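Local structure of quinoline 2-oxidoreductase large subunit (Pseudomonas putida, 1T3Q) at residues B[87-92]-B[327-332]; B[94-99]-B[165-170]; B[320-325]-B[362-367]. The protein probably catalyses the molybdenum-dependent hydroxylation of quinoline at carbon 2, using a molybdopterin cytosine dinucleotide cofactor. One frame throughout, in Å; residues are numbered along the deposited sequence.

Contact 1: residues B[87-92]-B[327-332]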
ATOM      1  N   ILE B  87      22.434 -17.210  -7.970  1.00 19.64           N
ATOM      2  CA  ILE B  87      21.431 -18.251  -7.814  1.00 19.50           C
ATOM      3  C   ILE B  87      22.022 -19.654  -7.838  1.00 17.69           C
ATOM      4  O   ILE B  87      22.492 -20.112  -8.874  1.00 19.30           O
ATOM      5  CB  ILE B  87      20.372 -18.146  -8.931  1.00 18.47           C
ATOM      6  CG1 ILE B  87      19.762 -16.739  -8.928  1.00 19.49           C
ATOM      7  CG2 ILE B  87      19.297 -19.202  -8.731  1.00 16.66           C
ATOM      8  CD1 ILE B  87      18.789 -16.486 -10.065  1.00 21.83           C
ATOM      9  N   VAL B  88      21.991 -20.321  -6.687  1.00 19.32           N
ATOM     10  CA  VAL B  88      22.501 -21.684  -6.562  1.00 18.54           C
ATOM     11  C   VAL B  88      21.366 -22.648  -6.897  1.00 18.81           C
ATOM     12  O   VAL B  88      20.323 -22.635  -6.246  1.00 19.94           O
ATOM     13  CB  VAL B  88      22.984 -21.965  -5.125  1.00 20.53           C
ATOM     14  CG1 VAL B  88      23.581 -23.368  -5.033  1.00 21.57           C
ATOM     15  CG2 VAL B  88      24.008 -20.922  -4.716  1.00 20.92           C
ATOM     16  N   ALA B  89      21.566 -23.475  -7.915  1.00 18.81           N
ATOM     17  CA  ALA B  89      20.540 -24.420  -8.332  1.00 21.09           C
ATOM     18  C   ALA B  89      21.073 -25.840  -8.363  1.00 22.19           C
ATOM     19  O   ALA B  89      22.031 -26.140  -9.078  1.00 24.04           O
ATOM     20  CB  ALA B  89      20.005 -24.032  -9.713  1.00 19.06           C
ATOM     21  N   THR B  90      20.442 -26.719  -7.596  1.00 24.36           N
ATOM     22  CA  THR B  90      20.867 -28.110  -7.549  1.00 25.63           C
ATOM     23  C   THR B  90      19.678 -29.048  -7.387  1.00 25.18           C
ATOM     24  O   THR B  90      18.550 -28.606  -7.160  1.00 22.92           O
ATOM     25  CB  THR B  90      21.857 -28.343  -6.390  1.00 26.82           C
ATOM     26  OG1 THR B  90      22.423 -29.658  -6.505  1.00 32.42           O
ATOM     27  CG2 THR B  90      21.152 -28.196  -5.047  1.00 27.73           C
ATOM     28  N   MET B  91      19.945 -30.343  -7.510  1.00 24.32           N
ATOM     29  CA  MET B  91      18.924 -31.374  -7.391  1.00 26.42           C
ATOM     30  C   MET B  91      19.508 -32.590  -6.686  1.00 26.17           C
ATOM     31  O   MET B  91      20.694 -32.889  -6.838  1.00 25.66           O
ATOM     32  CB  MET B  91      18.434 -31.799  -8.781  1.00 27.07           C
ATOM     33  CG  MET B  91      17.410 -30.878  -9.423  1.00 31.48           C
ATOM     34  SD  MET B  91      15.748 -31.114  -8.759  1.00 35.19           S
ATOM     35  CE  MET B  91      15.086 -29.463  -8.947  1.00 35.43           C
ATOM     36  N   GLN B  92      18.666 -33.289  -5.931  1.00 25.93           N
ATOM     37  CA  GLN B  92      19.075 -34.490  -5.211  1.00 25.81           C
ATOM     38  C   GLN B  92      19.029 -35.640  -6.214  1.00 24.65           C
ATOM     39  O   GLN B  92      18.247 -36.581  -6.070  1.00 24.53           O
ATOM     40  CB  GLN B  92      18.108 -34.761  -4.053  1.00 26.99           C
ATOM     41  N   ASN B 327      21.443 -23.753 -14.654  1.00 19.00           N
ATOM     42  CA  ASN B 327      20.228 -24.443 -14.257  1.00 19.86           C
ATOM     43  C   ASN B 327      19.327 -23.342 -13.724  1.00 19.10           C
ATOM     44  O   ASN B 327      19.761 -22.531 -12.908  1.00 17.57           O
ATOM     45  CB  ASN B 327      20.480 -25.429 -13.111  1.00 20.79           C
ATOM     46  CG  ASN B 327      21.167 -26.696 -13.558  1.00 20.61           C
ATOM     47  OD1 ASN B 327      22.311 -26.957 -13.184  1.00 22.68           O
ATOM     48  ND2 ASN B 327      20.472 -27.500 -14.349  1.00 16.55           N
ATOM     49  N   ASN B 328      18.086 -23.296 -14.190  1.00 19.12           N
ATOM     50  CA  ASN B 328      17.147 -22.305 -13.688  1.00 18.30           C
ATOM     51  C   ASN B 328      16.784 -22.774 -12.282  1.00 17.56           C
ATOM     52  O   ASN B 328      16.916 -23.957 -11.966  1.00 17.47           O
ATOM     53  CB  ASN B 328      15.869 -22.296 -14.532  1.00 17.52           C
ATOM     54  CG  ASN B 328      15.097 -23.601 -14.417  1.00 14.52           C
ATOM     55  OD1 ASN B 328      15.163 -24.460 -15.295  1.00 16.70           O
ATOM     56  ND2 ASN B 328      14.378 -23.761 -13.314  1.00 12.43           N
ATOM     57  N   LEU B 329      16.331 -21.855 -11.439  1.00 17.38           N
ATOM     58  CA  LEU B 329      15.902 -22.209 -10.089  1.00 18.52           C
ATOM     59  C   LEU B 329      14.390 -21.973 -10.129  1.00 19.47           C
ATOM     60  O   LEU B 329      13.950 -20.915 -10.568  1.00 18.12           O
ATOM     61  CB  LEU B 329      16.544 -21.276  -9.061  1.00 18.41           C
ATOM     62  CG  LEU B 329      17.010 -21.764  -7.678  1.00 24.06           C
ATOM     63  CD1 LEU B 329      16.435 -20.847  -6.614  1.00 21.10           C
ATOM     64  CD2 LEU B 329      16.624 -23.212  -7.421  1.00 22.76           C
ATOM     65  N   PRO B 330      13.585 -22.917  -9.608  1.00 19.85           N
ATOM     66  CA  PRO B 330      13.963 -24.181  -8.963  1.00 20.45           C
ATOM     67  C   PRO B 330      13.889 -25.482  -9.771  1.00 20.43           C
ATOM     68  O   PRO B 330      14.233 -26.540  -9.247  1.00 20.57           O
ATOM     69  CB  PRO B 330      13.006 -24.233  -7.789  1.00 21.28           C
ATOM     70  CG  PRO B 330      11.705 -23.791  -8.473  1.00 21.61           C
ATOM     71  CD  PRO B 330      12.152 -22.631  -9.379  1.00 20.03           C
ATOM     72  N   TRP B 331      13.463 -25.420 -11.029  1.00 19.60           N
ATOM     73  CA  TRP B 331      13.304 -26.638 -11.825  1.00 19.55           C
ATOM     74  C   TRP B 331      14.564 -27.263 -12.410  1.00 19.85           C
ATOM     75  O   TRP B 331      14.626 -28.484 -12.573  1.00 18.97           O
ATOM     76  CB  TRP B 331      12.299 -26.383 -12.954  1.00 19.81           C
ATOM     77  CG  TRP B 331      11.143 -25.543 -12.500  1.00 23.09           C
ATOM     78  CD1 TRP B 331      10.804 -24.301 -12.957  1.00 22.74           C
ATOM     79  CD2 TRP B 331      10.233 -25.839 -11.434  1.00 23.73           C
ATOM     80  NE1 TRP B 331       9.747 -23.802 -12.238  1.00 22.13           N
ATOM     81  CE2 TRP B 331       9.375 -24.724 -11.297  1.00 24.16           C
ATOM     82  CE3 TRP B 331      10.061 -26.935 -10.578  1.00 26.60           C
ATOM     83  CZ2 TRP B 331       8.360 -24.671 -10.335  1.00 25.22           C
ATOM     84  CZ3 TRP B 331       9.051 -26.885  -9.620  1.00 26.87           C
ATOM     85  CH2 TRP B 331       8.213 -25.757  -9.507  1.00 26.94           C
ATOM     86  N   THR B 332      15.552 -26.426 -12.722  1.00 18.23           N
ATOM     87  CA  THR B 332      16.822 -26.849 -13.317  1.00 17.80           C
ATOM     88  C   THR B 332      16.608 -27.426 -14.708  1.00 19.31           C
ATOM     89  O   THR B 332      15.489 -27.433 -15.226  1.00 18.70           O
ATOM     90  CB  THR B 332      17.580 -27.898 -12.439  1.00 17.50           C
ATOM     91  OG1 THR B 332      16.984 -29.195 -12.582  1.00 17.44           O
ATOM     92  CG2 THR B 332      17.532 -27.490 -10.970  1.00 18.09           C
TER
HETATM   93  O   HOH W   1      22.259 -21.782 -11.446  1.00 20.15           O

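Contact 2: residues B[94-99]-B[165-170]. With SO4 (sulfate ion), chain K.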
ATOM      1  N   GLU B  94      21.660 -38.246  -8.505  1.00 25.60           N
ATOM      2  CA  GLU B  94      23.021 -38.742  -8.682  1.00 28.44           C
ATOM      3  C   GLU B  94      23.691 -38.228  -9.956  1.00 27.18           C
ATOM      4  O   GLU B  94      23.169 -38.395 -11.060  1.00 26.98           O
ATOM      5  CB  GLU B  94      23.031 -40.274  -8.687  1.00 32.00           C
ATOM      6  CG  GLU B  94      24.432 -40.872  -8.746  1.00 39.16           C
ATOM      7  CD  GLU B  94      24.428 -42.378  -8.929  1.00 44.00           C
ATOM      8  OE1 GLU B  94      25.525 -42.981  -8.923  1.00 47.11           O
ATOM      9  OE2 GLU B  94      23.333 -42.963  -9.084  1.00 47.11           O
ATOM     10  N   GLY B  95      24.856 -37.606  -9.793  1.00 26.44           N
ATOM     11  CA  GLY B  95      25.591 -37.093 -10.936  1.00 25.23           C
ATOM     12  C   GLY B  95      25.174 -35.711 -11.413  1.00 25.82           C
ATOM     13  O   GLY B  95      25.768 -35.168 -12.342  1.00 26.36           O
ATOM     14  N   PHE B  96      24.162 -35.131 -10.780  1.00 23.93           N
ATOM     15  CA  PHE B  96      23.691 -33.808 -11.184  1.00 23.59           C
ATOM     16  C   PHE B  96      24.746 -32.749 -10.894  1.00 22.72           C
ATOM     17  O   PHE B  96      25.320 -32.723  -9.808  1.00 24.73           O
ATOM     18  CB  PHE B  96      22.408 -33.438 -10.434  1.00 23.30           C
ATOM     19  CG  PHE B  96      21.796 -32.143 -10.891  1.00 22.54           C
ATOM     20  CD1 PHE B  96      20.992 -32.103 -12.029  1.00 23.80           C
ATOM     21  CD2 PHE B  96      22.047 -30.959 -10.205  1.00 23.69           C
ATOM     22  CE1 PHE B  96      20.446 -30.894 -12.480  1.00 22.93           C
ATOM     23  CE2 PHE B  96      21.507 -29.745 -10.647  1.00 23.34           C
ATOM     24  CZ  PHE B  96      20.704 -29.718 -11.787  1.00 20.71           C
ATOM     25  N   GLN B  97      24.988 -31.870 -11.861  1.00 22.30           N
ATOM     26  CA  GLN B  97      25.963 -30.804 -11.683  1.00 21.91           C
ATOM     27  C   GLN B  97      25.305 -29.494 -11.266  1.00 22.06           C
ATOM     28  O   GLN B  97      24.557 -28.885 -12.029  1.00 20.96           O
ATOM     29  CB  GLN B  97      26.763 -30.582 -12.968  1.00 23.24           C
ATOM     30  CG  GLN B  97      27.741 -31.698 -13.306  1.00 24.23           C
ATOM     31  CD  GLN B  97      28.809 -31.236 -14.271  1.00 24.89           C
ATOM     32  OE1 GLN B  97      28.695 -31.415 -15.487  1.00 28.75           O
ATOM     33  NE2 GLN B  97      29.851 -30.614 -13.734  1.00 22.91           N
ATOM     34  N   THR B  98      25.596 -29.068 -10.044  1.00 21.43           N
ATOM     35  CA  THR B  98      25.056 -27.827  -9.511  1.00 23.21           C
ATOM     36  C   THR B  98      25.620 -26.648 -10.287  1.00 22.86           C
ATOM     37  O   THR B  98      26.744 -26.701 -10.773  1.00 23.08           O
ATOM     38  CB  THR B  98      25.454 -27.639  -8.030  1.00 21.98           C
ATOM     39  OG1 THR B  98      24.812 -28.636  -7.231  1.00 23.75           O
ATOM     40  CG2 THR B  98      25.062 -26.259  -7.537  1.00 24.11           C
ATOM     41  N   THR B  99      24.830 -25.592 -10.425  1.00 22.75           N
ATOM     42  CA  THR B  99      25.315 -24.397 -11.093  1.00 21.53           C
ATOM     43  C   THR B  99      24.995 -23.227 -10.186  1.00 21.72           C
ATOM     44  O   THR B  99      24.054 -23.277  -9.396  1.00 22.21           O
ATOM     45  CB  THR B  99      24.651 -24.149 -12.475  1.00 23.20           C
ATOM     46  OG1 THR B  99      23.230 -24.051 -12.323  1.00 21.01           O
ATOM     47  CG2 THR B  99      24.997 -25.269 -13.451  1.00 22.67           C
ATOM     48  N   VAL B 165      27.783 -32.135 -19.733  1.00 21.82           N
ATOM     49  CA  VAL B 165      26.649 -32.940 -19.305  1.00 21.77           C
ATOM     50  C   VAL B 165      26.244 -32.577 -17.881  1.00 22.83           C
ATOM     51  O   VAL B 165      26.882 -32.991 -16.909  1.00 22.77           O
ATOM     52  CB  VAL B 165      26.958 -34.449 -19.392  1.00 21.46           C
ATOM     53  CG1 VAL B 165      25.734 -35.255 -18.949  1.00 21.43           C
ATOM     54  CG2 VAL B 165      27.337 -34.813 -20.830  1.00 22.44           C
ATOM     55  N   VAL B 166      25.183 -31.787 -17.763  1.00 20.92           N
ATOM     56  CA  VAL B 166      24.681 -31.357 -16.464  1.00 21.67           C
ATOM     57  C   VAL B 166      24.039 -32.519 -15.711  1.00 21.11           C
ATOM     58  O   VAL B 166      24.174 -32.629 -14.492  1.00 22.29           O
ATOM     59  CB  VAL B 166      23.650 -30.213 -16.627  1.00 20.37           C
ATOM     60  CG1 VAL B 166      22.958 -29.929 -15.303  1.00 20.66           C
ATOM     61  CG2 VAL B 166      24.358 -28.963 -17.133  1.00 22.06           C
ATOM     62  N   SER B 167      23.339 -33.382 -16.434  1.00 21.56           N
ATOM     63  CA  SER B 167      22.699 -34.529 -15.800  1.00 22.41           C
ATOM     64  C   SER B 167      22.447 -35.640 -16.794  1.00 22.46           C
ATOM     65  O   SER B 167      22.125 -35.397 -17.958  1.00 22.25           O
ATOM     66  CB  SER B 167      21.380 -34.123 -15.139  1.00 22.12           C
ATOM     67  OG  SER B 167      20.773 -35.238 -14.498  1.00 23.04           O
ATOM     68  N   ARG B 168      22.586 -36.870 -16.315  1.00 23.78           N
ATOM     69  CA  ARG B 168      22.403 -38.045 -17.145  1.00 25.69           C
ATOM     70  C   ARG B 168      21.790 -39.134 -16.281  1.00 26.48           C
ATOM     71  O   ARG B 168      22.409 -39.602 -15.325  1.00 25.62           O
ATOM     72  CB  ARG B 168      23.765 -38.488 -17.671  1.00 28.40           C
ATOM     73  CG  ARG B 168      23.735 -39.609 -18.665  1.00 32.11           C
ATOM     74  CD  ARG B 168      25.094 -39.703 -19.329  1.00 34.22           C
ATOM     75  NE  ARG B 168      24.969 -40.204 -20.687  1.00 36.48           N
ATOM     76  CZ  ARG B 168      25.733 -39.807 -21.693  1.00 38.82           C
ATOM     77  NH1 ARG B 168      26.683 -38.898 -21.499  1.00 38.67           N
ATOM     78  NH2 ARG B 168      25.536 -40.314 -22.896  1.00 41.37           N
ATOM     79  N   THR B 169      20.572 -39.535 -16.617  1.00 25.62           N
ATOM     80  CA  THR B 169      19.882 -40.551 -15.843  1.00 26.74           C
ATOM     81  C   THR B 169      19.148 -41.541 -16.730  1.00 26.90           C
ATOM     82  O   THR B 169      18.690 -41.205 -17.819  1.00 25.58           O
ATOM     83  CB  THR B 169      18.849 -39.908 -14.881  1.00 27.22           C
ATOM     84  OG1 THR B 169      19.488 -38.896 -14.092  1.00 28.89           O
ATOM     85  CG2 THR B 169      18.256 -40.959 -13.956  1.00 26.76           C
ATOM     86  N   SER B 170      19.045 -42.771 -16.245  1.00 28.46           N
ATOM     87  CA  SER B 170      18.345 -43.827 -16.953  1.00 28.94           C
ATOM     88  C   SER B 170      17.654 -44.665 -15.894  1.00 30.10           C
ATOM     89  O   SER B 170      18.306 -45.356 -15.115  1.00 32.34           O
ATOM     90  CB  SER B 170      19.327 -44.683 -17.750  1.00 29.97           C
ATOM     91  OG  SER B 170      18.652 -45.771 -18.353  1.00 33.22           O
TER
HETATM   92  S   SO4 K3101      26.761 -40.078 -25.482  1.00 59.62           S
HETATM   93  O1  SO4 K3101      27.080 -41.456 -25.057  1.00 60.20           O
HETATM   94  O2  SO4 K3101      27.147 -39.894 -26.895  1.00 61.12           O
HETATM   95  O3  SO4 K3101      25.315 -39.847 -25.342  1.00 60.55           O
HETATM   96  O4  SO4 K3101      27.496 -39.117 -24.638  1.00 59.83           O
HETATM   97  O   HOH W   2      22.856 -36.722 -13.222  1.00 22.95           O
HETATM   98  O   HOH W   3      21.054 -39.733 -12.001  1.00 32.67           O

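Contact 3: residues B[320-325]-B[362-367]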
ATOM      1  N   ILE B 320      17.460 -35.866 -25.057  1.00 19.23           N
ATOM      2  CA  ILE B 320      18.510 -34.898 -24.755  1.00 18.97           C
ATOM      3  C   ILE B 320      17.930 -33.489 -24.724  1.00 19.31           C
ATOM      4  O   ILE B 320      17.179 -33.099 -25.618  1.00 19.79           O
ATOM      5  CB  ILE B 320      19.632 -34.938 -25.809  1.00 18.63           C
ATOM      6  CG1 ILE B 320      20.103 -36.378 -26.019  1.00 20.60           C
ATOM      7  CG2 ILE B 320      20.801 -34.070 -25.348  1.00 18.21           C
ATOM      8  CD1 ILE B 320      21.007 -36.557 -27.225  1.00 23.21           C
ATOM      9  N   THR B 321      18.290 -32.733 -23.693  1.00 19.12           N
ATOM     10  CA  THR B 321      17.807 -31.370 -23.514  1.00 19.45           C
ATOM     11  C   THR B 321      18.904 -30.333 -23.711  1.00 20.39           C
ATOM     12  O   THR B 321      20.019 -30.489 -23.200  1.00 19.74           O
ATOM     13  CB  THR B 321      17.225 -31.179 -22.087  1.00 20.66           C
ATOM     14  OG1 THR B 321      16.057 -31.993 -21.927  1.00 21.55           O
ATOM     15  CG2 THR B 321      16.859 -29.721 -21.840  1.00 22.31           C
ATOM     16  N   ASP B 322      18.589 -29.282 -24.465  1.00 20.20           N
ATOM     17  CA  ASP B 322      19.525 -28.178 -24.676  1.00 20.55           C
ATOM     18  C   ASP B 322      19.215 -27.299 -23.467  1.00 20.72           C
ATOM     19  O   ASP B 322      18.243 -26.542 -23.476  1.00 20.36           O
ATOM     20  CB  ASP B 322      19.201 -27.434 -25.974  1.00 20.99           C
ATOM     21  CG  ASP B 322      20.192 -26.323 -26.269  1.00 20.16           C
ATOM     22  OD1 ASP B 322      20.386 -25.458 -25.389  1.00 20.53           O
ATOM     23  OD2 ASP B 322      20.773 -26.313 -27.377  1.00 21.79           O
ATOM     24  N   GLY B 323      20.041 -27.404 -22.429  1.00 18.36           N
ATOM     25  CA  GLY B 323      19.775 -26.676 -21.200  1.00 18.16           C
ATOM     26  C   GLY B 323      20.228 -25.245 -21.001  1.00 16.76           C
ATOM     27  O   GLY B 323      19.830 -24.608 -20.025  1.00 17.14           O
ATOM     28  N   GLY B 324      21.042 -24.720 -21.900  1.00 16.67           N
ATOM     29  CA  GLY B 324      21.499 -23.359 -21.709  1.00 17.34           C
ATOM     30  C   GLY B 324      22.699 -23.345 -20.783  1.00 19.48           C
ATOM     31  O   GLY B 324      23.181 -24.401 -20.358  1.00 17.78           O
ATOM     32  N   ALA B 325      23.156 -22.142 -20.450  1.00 20.46           N
ATOM     33  CA  ALA B 325      24.341 -21.937 -19.623  1.00 20.89           C
ATOM     34  C   ALA B 325      24.273 -22.313 -18.153  1.00 21.52           C
ATOM     35  O   ALA B 325      25.300 -22.660 -17.565  1.00 20.08           O
ATOM     36  CB  ALA B 325      24.796 -20.483 -19.747  1.00 20.64           C
ATOM     37  N   THR B 362      24.706 -25.354 -22.740  1.00 20.11           N
ATOM     38  CA  THR B 362      25.023 -24.708 -24.003  1.00 18.57           C
ATOM     39  C   THR B 362      25.107 -23.222 -23.688  1.00 17.47           C
ATOM     40  O   THR B 362      24.616 -22.779 -22.650  1.00 18.12           O
ATOM     41  CB  THR B 362      23.916 -24.931 -25.057  1.00 19.67           C
ATOM     42  OG1 THR B 362      22.677 -24.420 -24.556  1.00 19.92           O
ATOM     43  CG2 THR B 362      23.754 -26.413 -25.367  1.00 19.10           C
ATOM     44  N   ASN B 363      25.734 -22.448 -24.562  1.00 18.89           N
ATOM     45  CA  ASN B 363      25.842 -21.022 -24.311  1.00 18.75           C
ATOM     46  C   ASN B 363      24.608 -20.281 -24.824  1.00 19.04           C
ATOM     47  O   ASN B 363      24.659 -19.543 -25.806  1.00 18.75           O
ATOM     48  CB  ASN B 363      27.130 -20.476 -24.930  1.00 18.85           C
ATOM     49  CG  ASN B 363      28.368 -20.953 -24.184  1.00 18.56           C
ATOM     50  OD1 ASN B 363      29.166 -21.728 -24.708  1.00 18.91           O
ATOM     51  ND2 ASN B 363      28.516 -20.505 -22.943  1.00 14.73           N
ATOM     52  N   LYS B 364      23.497 -20.511 -24.131  1.00 19.98           N
ATOM     53  CA  LYS B 364      22.209 -19.903 -24.449  1.00 18.33           C
ATOM     54  C   LYS B 364      21.567 -19.593 -23.112  1.00 20.04           C
ATOM     55  O   LYS B 364      22.075 -20.008 -22.069  1.00 19.47           O
ATOM     56  CB  LYS B 364      21.338 -20.896 -25.214  1.00 18.57           C
ATOM     57  CG  LYS B 364      21.963 -21.397 -26.501  1.00 17.67           C
ATOM     58  CD  LYS B 364      21.126 -22.496 -27.138  1.00 19.19           C
ATOM     59  CE  LYS B 364      21.816 -23.034 -28.385  1.00 18.77           C
ATOM     60  NZ  LYS B 364      21.024 -24.077 -29.072  1.00 18.93           N
ATOM     61  N   CYS B 365      20.458 -18.864 -23.106  1.00 20.21           N
ATOM     62  CA  CYS B 365      19.851 -18.585 -21.822  1.00 20.96           C
ATOM     63  C   CYS B 365      19.362 -19.926 -21.276  1.00 18.81           C
ATOM     64  O   CYS B 365      19.063 -20.855 -22.035  1.00 16.44           O
ATOM     65  CB  CYS B 365      18.695 -17.594 -21.956  1.00 26.49           C
ATOM     66  SG  CYS B 365      17.209 -18.322 -22.586  1.00 38.07           S
ATOM     67  N   PRO B 366      19.314 -20.060 -19.949  1.00 18.40           N
ATOM     68  CA  PRO B 366      18.858 -21.323 -19.370  1.00 19.53           C
ATOM     69  C   PRO B 366      17.480 -21.780 -19.818  1.00 19.83           C
ATOM     70  O   PRO B 366      16.569 -20.972 -20.027  1.00 18.99           O
ATOM     71  CB  PRO B 366      18.937 -21.076 -17.858  1.00 19.86           C
ATOM     72  CG  PRO B 366      19.046 -19.586 -17.717  1.00 22.33           C
ATOM     73  CD  PRO B 366      19.816 -19.148 -18.911  1.00 18.76           C
ATOM     74  N   ILE B 367      17.350 -23.087 -19.993  1.00 19.04           N
ATOM     75  CA  ILE B 367      16.078 -23.673 -20.371  1.00 18.58           C
ATOM     76  C   ILE B 367      15.255 -23.579 -19.093  1.00 17.79           C
ATOM     77  O   ILE B 367      15.806 -23.595 -17.995  1.00 17.43           O
ATOM     78  CB  ILE B 367      16.254 -25.150 -20.803  1.00 19.03           C
ATOM     79  CG1 ILE B 367      15.110 -25.559 -21.731  1.00 18.89           C
ATOM     80  CG2 ILE B 367      16.318 -26.062 -19.587  1.00 20.53           C
ATOM     81  CD1 ILE B 367      15.156 -24.875 -23.089  1.00 20.71           C
TER

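Contact 1: residues B[87-92]-B[327-332]
The short strand 87-89, one half of a two-stranded antiparallel sheet, packs its Ile87 and Ala89 side chains against a loop, 327-332, that turns through the cis-proline Pro330 close to the molybdenum site. No direct hydrogen bond crosses between the two segments; carbon contacts, some of them to carbonyl oxygens, carry most of the interface. In Ile87, chi1 of -56° places CG1 beside the backbone N and leaves CG2 anti to it, facing Leu329, with CG2 to Leu329 CB at 3.5 Å, tighter than ordinary carbon packing. The two side chains meet at a slant, and the same methyl also touches CG of Leu329. Ala89 CB sits over the start of the loop, 3.7 Å from Asn327 CB and 3.5 Å from Asn327 O. A water lies between Asn327 O (3.0 Å) and Ile87 O (3.1 Å) and can donate to either, though it has more acceptors nearby than protons. At the far end of the strand segment, the bend of Met91 at chi2 (-78°) lets CG and the CE methyl both meet the loop. CG lies 3.7 Å from Thr332 CG2, and CE reaches Pro330 O at 3.1 Å while also packing on Thr332 CG2. Within the loop, Pro330 CG rests over the centre of one face of the Trp331 indole, whose NE1 is bonded to Ala259 O. Trp331 also meets Tyr545, a residue of the molybdenum pocket. Strand 99-101 runs antiparallel to 87-89, Ala89 pairing with Thr99 and Ile87 with Gln101. Helix 226-237 contributes Phe228 and Phe236 against Leu329, while Pro263 and Leu266 of helix 263-275 pack on Ile87.

Contact 2: residues B[94-99]-B[165-170]
The side chains of Phe96 and Val166 run alongside each other in the same direction, where the loop between strands 87-89 and 99-101 touches strand 165-170. Here the packing is close. With CG anti to the backbone N (chi1 -175°), Phe96 brings the CD1-CE1 side of its ring to Ser167 and Val166: CE1 is 3.9 Å from Val166 CG1 and CD1 is 3.7 Å from Ser167 CB, both met obliquely. Val166 O is gripped by Gln97 N at 2.9 Å, a bond lying in the carbonyl plane with an N-H...O angle of 154°, and CA of Phe96 adds a CH...O contact to it. Strand 165-170 carries a classic beta bulge here, two residues, Val166 and Ser167, standing opposite the single Ala359 of strand 352-360.

Beyond Gly95 the segments drift apart and two waters bridge the wider separation. Glu94 O accepts from both: one is 2.8 Å from it and takes the Arg168 N-H, while the other also pairs with Thr169 OG1. Farther out, Arg168 leads away from the loop. Its NE forms a salt bridge with Glu356, and NH1 donates to O4 of a sulfate, probably from the crystallisation liquor, at 3.2 Å; the closer approach to NH2 is doubtful. One direct backbone bond and the Phe96 ring contacts thus join the inner half, whereas the outer half is linked through water, and Arg168 and Arg318 form a positively charged site able to take up an anion.

Contact 3: residues B[320-325]-B[362-367]
Asp322 stands at about a right angle to both Thr362 and Lys364, and its carboxylate divides between them. Its chi1 of -177° sets CG anti to the backbone N, and the carboxylate lies between Thr362 and Lys364. Thr362 OG1 donates to OD1 at 2.6 Å, on the syn side but 33° out of the carboxylate plane. The extended Lys364 chain crosses the carboxylate and brings NZ to OD2 from above its plane, a salt bridge of 2.8 Å. Arg195 also pairs with OD1, so this buried charge is probably well compensated. Thr362 OG1 in turn accepts a weak bond from Gly324 N. The backbones are stitched together next: Thr362 N to Gly324 O, Ala325 N to Lys364 O (2.9 Å), and Ile367 N to Gly323 O (2.9 Å), with Ile367 CB and CD1 touching Asp322 O. Gly324, at a positive phi, packs its CA closely on Cys365 O in a CH...O contact. The arrangement is a buried junction where the chain leaves two parallel neighbouring strands, 312-322 and 352-360, of the molybdopterin-binding region.

Contacts 1 and 2, with centres 11 Å apart, share the hairpin of strands 87-89 and 99-101, across which Thr90 OG1 lies 2.7 Å from Thr98 OG1, a probable hydrogen bond. This hairpin, from the hammerhead family region, therefore rests on two parts of the cofactor-binding region, the 327-332 loop and strand 165-170. Contact 3 is 13 Å from each, between centres, and reaches the same sheet as contact 2. Its segment 320-325 leads almost directly into 327-332. The Trp331 side chain of contact 1 comes within about 6 Å of the molybdenum centre; that of Ile367 in contact 3 is about 11 Å away, and Ile367 precedes the pocket residues Tyr370 and Arg371 by a few positions.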